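Local structure of putative methylase HI0767 (Haemophilus influenzae, 2IFT) at residues Q121-D127 and N150-K154. The protein probably methylates N2 of a guanine in 16S rRNA of the assembled 30S particle, with S-adenosyl-L-methionine as methyl donor. Numbering follows the deposited sequence.
Sequences QNQPHFD and NNWLK
Q121 and W152 both place CG beside the backbone N, and Q121 bends again at chi2 (-54°), which folds its chain over one face of the indole. The Q121 amide lies 22° from the ring plane, with NE2 3.3 Å from W152 CH2. NE2 also hydrogen-bonds to Q119 O. The contact belongs to the Rossmann-like methyltransferase fold. It joins the start of central strand 126-131 to the short strand 153-154 that follows helix 139-149, with F126 and L153 in a parallel bridge.

W152, H125 and F126 form an aromatic cluster. The indole turns an edge to the H125 face, planes 72° apart. F126 meets the indole rim to rim, its CE1 3.5 Å from W152 CE3. F116 and L147 add to the packing round W152, and W152 NE1 bonds to L117 O.

W152 O takes two backbone bonds, from H125 N at 2.8 Å and F126 N at 3.1 Å. K154 N donates to F126 O, which continues the pairing. At the loop end, Q121 N bonds to N150 O. In N151 the CG lies opposite the backbone N, and ND2 donates a hydrogen bond to Q121 O at 2.8 Å. That O lies in the N151 amide plane, while ND2 sits above the Q121 carbonyl plane.

K154 runs past the P124 ring, where its CG is 3.3 Å from P124 CB, a tight fit. Beyond it, K154 NZ reaches D127. D127 OD2 is hydrogen-bonded to E56 N and forms a long salt bridge, 3.6 Å, with K154 NZ.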
loop_
_atom_site.group_PDB
_atom_site.type_symbol
_atom_site.label_atom_id
_atom_site.label_comp_id
_atom_site.label_asym_id
_atom_site.label_seq_id
_atom_site.Cartn_x
_atom_site.Cartn_y
_atom_site.Cartn_z
ATOM N N GLN A 121 15.911 -8.830 -0.678
ATOM C CA GLN A 121 15.171 -10.003 -0.238
ATOM C C GLN A 121 15.467 -11.276 -1.042
ATOM O O GLN A 121 15.594 -11.236 -2.263
ATOM C CB GLN A 121 13.667 -9.699 -0.263
ATOM C CG GLN A 121 13.260 -8.556 0.654
ATOM C CD GLN A 121 13.732 -8.758 2.091
ATOM O OE1 GLN A 121 13.335 -9.710 2.761
ATOM N NE2 GLN A 121 14.583 -7.856 2.569
ATOM N N ASN A 122 15.581 -12.402 -0.343
ATOM C CA ASN A 122 15.848 -13.681 -0.998
ATOM C C ASN A 122 14.611 -14.180 -1.698
ATOM O O ASN A 122 14.703 -14.925 -2.664
ATOM C CB ASN A 122 16.248 -14.744 0.009
ATOM C CG ASN A 122 17.446 -14.354 0.802
ATOM O OD1 ASN A 122 18.287 -13.587 0.330
ATOM N ND2 ASN A 122 17.551 -14.886 2.018
ATOM N N GLN A 123 13.453 -13.761 -1.200
ATOM C CA GLN A 123 12.173 -14.188 -1.745
ATOM C C GLN A 123 11.195 -13.016 -1.751
ATOM O O GLN A 123 11.176 -12.225 -0.816
ATOM C CB GLN A 123 11.637 -15.317 -0.868
ATOM C CG GLN A 123 10.489 -16.094 -1.440
ATOM C CD GLN A 123 10.209 -17.340 -0.629
ATOM O OE1 GLN A 123 11.094 -18.184 -0.441
ATOM N NE2 GLN A 123 8.979 -17.468 -0.141
ATOM N N PRO A 124 10.380 -12.881 -2.810
ATOM C CA PRO A 124 9.416 -11.771 -2.875
ATOM C C PRO A 124 8.451 -11.820 -1.689
ATOM O O PRO A 124 8.218 -12.885 -1.122
ATOM C CB PRO A 124 8.703 -12.012 -4.207
ATOM C CG PRO A 124 9.733 -12.733 -5.027
ATOM C CD PRO A 124 10.323 -13.699 -4.035
ATOM N N HIS A 125 7.895 -10.679 -1.302
ATOM C CA HIS A 125 6.966 -10.667 -0.174
ATOM C C HIS A 125 5.580 -10.136 -0.506
ATOM O O HIS A 125 4.609 -10.503 0.148
ATOM C CB HIS A 125 7.488 -9.800 0.981
ATOM C CG HIS A 125 8.765 -10.276 1.595
ATOM N ND1 HIS A 125 9.187 -9.861 2.840
ATOM C CD2 HIS A 125 9.732 -11.101 1.128
ATOM C CE1 HIS A 125 10.356 -10.410 3.114
ATOM N NE2 HIS A 125 10.709 -11.168 2.091
ATOM N N PHE A 126 5.475 -9.287 -1.522
ATOM C CA PHE A 126 4.190 -8.669 -1.792
ATOM C C PHE A 126 3.464 -8.850 -3.116
ATOM O O PHE A 126 4.060 -8.762 -4.193
ATOM C CB PHE A 126 4.324 -7.174 -1.496
ATOM C CG PHE A 126 4.996 -6.881 -0.186
ATOM C CD1 PHE A 126 6.255 -6.294 -0.151
ATOM C CD2 PHE A 126 4.368 -7.199 1.023
ATOM C CE1 PHE A 126 6.891 -6.023 1.079
ATOM C CE2 PHE A 126 4.992 -6.933 2.252
ATOM C CZ PHE A 126 6.258 -6.344 2.275
ATOM N N ASP A 127 2.158 -9.086 -2.996
ATOM C CA ASP A 127 1.236 -9.257 -4.119
ATOM C C ASP A 127 0.632 -7.892 -4.429
ATOM O O ASP A 127 0.241 -7.612 -5.566
ATOM C CB ASP A 127 0.092 -10.209 -3.747
ATOM C CG ASP A 127 0.553 -11.633 -3.549
ATOM O OD1 ASP A 127 0.823 -12.312 -4.562
ATOM O OD2 ASP A 127 0.652 -12.075 -2.382
ATOM N N ASN A 150 15.390 -4.606 -5.075
ATOM C CA ASN A 150 15.578 -5.614 -4.053
ATOM C C ASN A 150 14.637 -6.802 -3.933
ATOM O O ASN A 150 14.401 -7.301 -2.836
ATOM C CB ASN A 150 15.756 -4.910 -2.704
ATOM C CG ASN A 150 16.945 -3.948 -2.713
ATOM O OD1 ASN A 150 18.060 -4.332 -3.061
ATOM N ND2 ASN A 150 16.709 -2.695 -2.339
ATOM N N ASN A 151 14.103 -7.253 -5.064
ATOM C CA ASN A 151 13.298 -8.471 -5.097
ATOM C C ASN A 151 12.143 -8.517 -4.092
ATOM O O ASN A 151 11.965 -9.516 -3.402
ATOM C CB ASN A 151 14.265 -9.644 -4.849
ATOM C CG ASN A 151 13.693 -10.994 -5.246
ATOM O OD1 ASN A 151 13.033 -11.122 -6.272
ATOM N ND2 ASN A 151 13.976 -12.019 -4.444
ATOM N N TRP A 152 11.350 -7.455 -4.022
ATOM C CA TRP A 152 10.246 -7.398 -3.071
ATOM C C TRP A 152 8.922 -7.866 -3.632
ATOM O O TRP A 152 8.070 -8.375 -2.898
ATOM C CB TRP A 152 10.035 -5.970 -2.575
ATOM C CG TRP A 152 11.076 -5.488 -1.658
ATOM C CD1 TRP A 152 12.152 -4.722 -1.974
ATOM C CD2 TRP A 152 11.168 -5.766 -0.257
ATOM N NE1 TRP A 152 12.916 -4.502 -0.856
ATOM C CE2 TRP A 152 12.334 -5.132 0.212
ATOM C CE3 TRP A 152 10.375 -6.494 0.646
ATOM C CZ2 TRP A 152 12.735 -5.197 1.551
ATOM C CZ3 TRP A 152 10.774 -6.563 1.984
ATOM C CH2 TRP A 152 11.944 -5.916 2.421
ATOM N N LEU A 153 8.762 -7.680 -4.936
ATOM C CA LEU A 153 7.528 -8.004 -5.614
ATOM C C LEU A 153 7.390 -9.383 -6.178
ATOM O O LEU A 153 8.286 -9.912 -6.828
ATOM C CB LEU A 153 7.287 -7.005 -6.732
ATOM C CG LEU A 153 7.205 -5.566 -6.224
ATOM C CD1 LEU A 153 7.101 -4.650 -7.416
ATOM C CD2 LEU A 153 6.008 -5.387 -5.283
ATOM N N LYS A 154 6.223 -9.950 -5.934
ATOM C CA LYS A 154 5.903 -11.261 -6.431
ATOM C C LYS A 154 5.344 -11.041 -7.828
ATOM O O LYS A 154 4.832 -9.956 -8.148
ATOM C CB LYS A 154 4.889 -11.891 -5.501
ATOM C CG LYS A 154 5.436 -11.960 -4.088
ATOM C CD LYS A 154 4.445 -12.539 -3.120
ATOM C CE LYS A 154 3.801 -13.777 -3.677
ATOM N NZ LYS A 154 3.206 -14.559 -2.576
#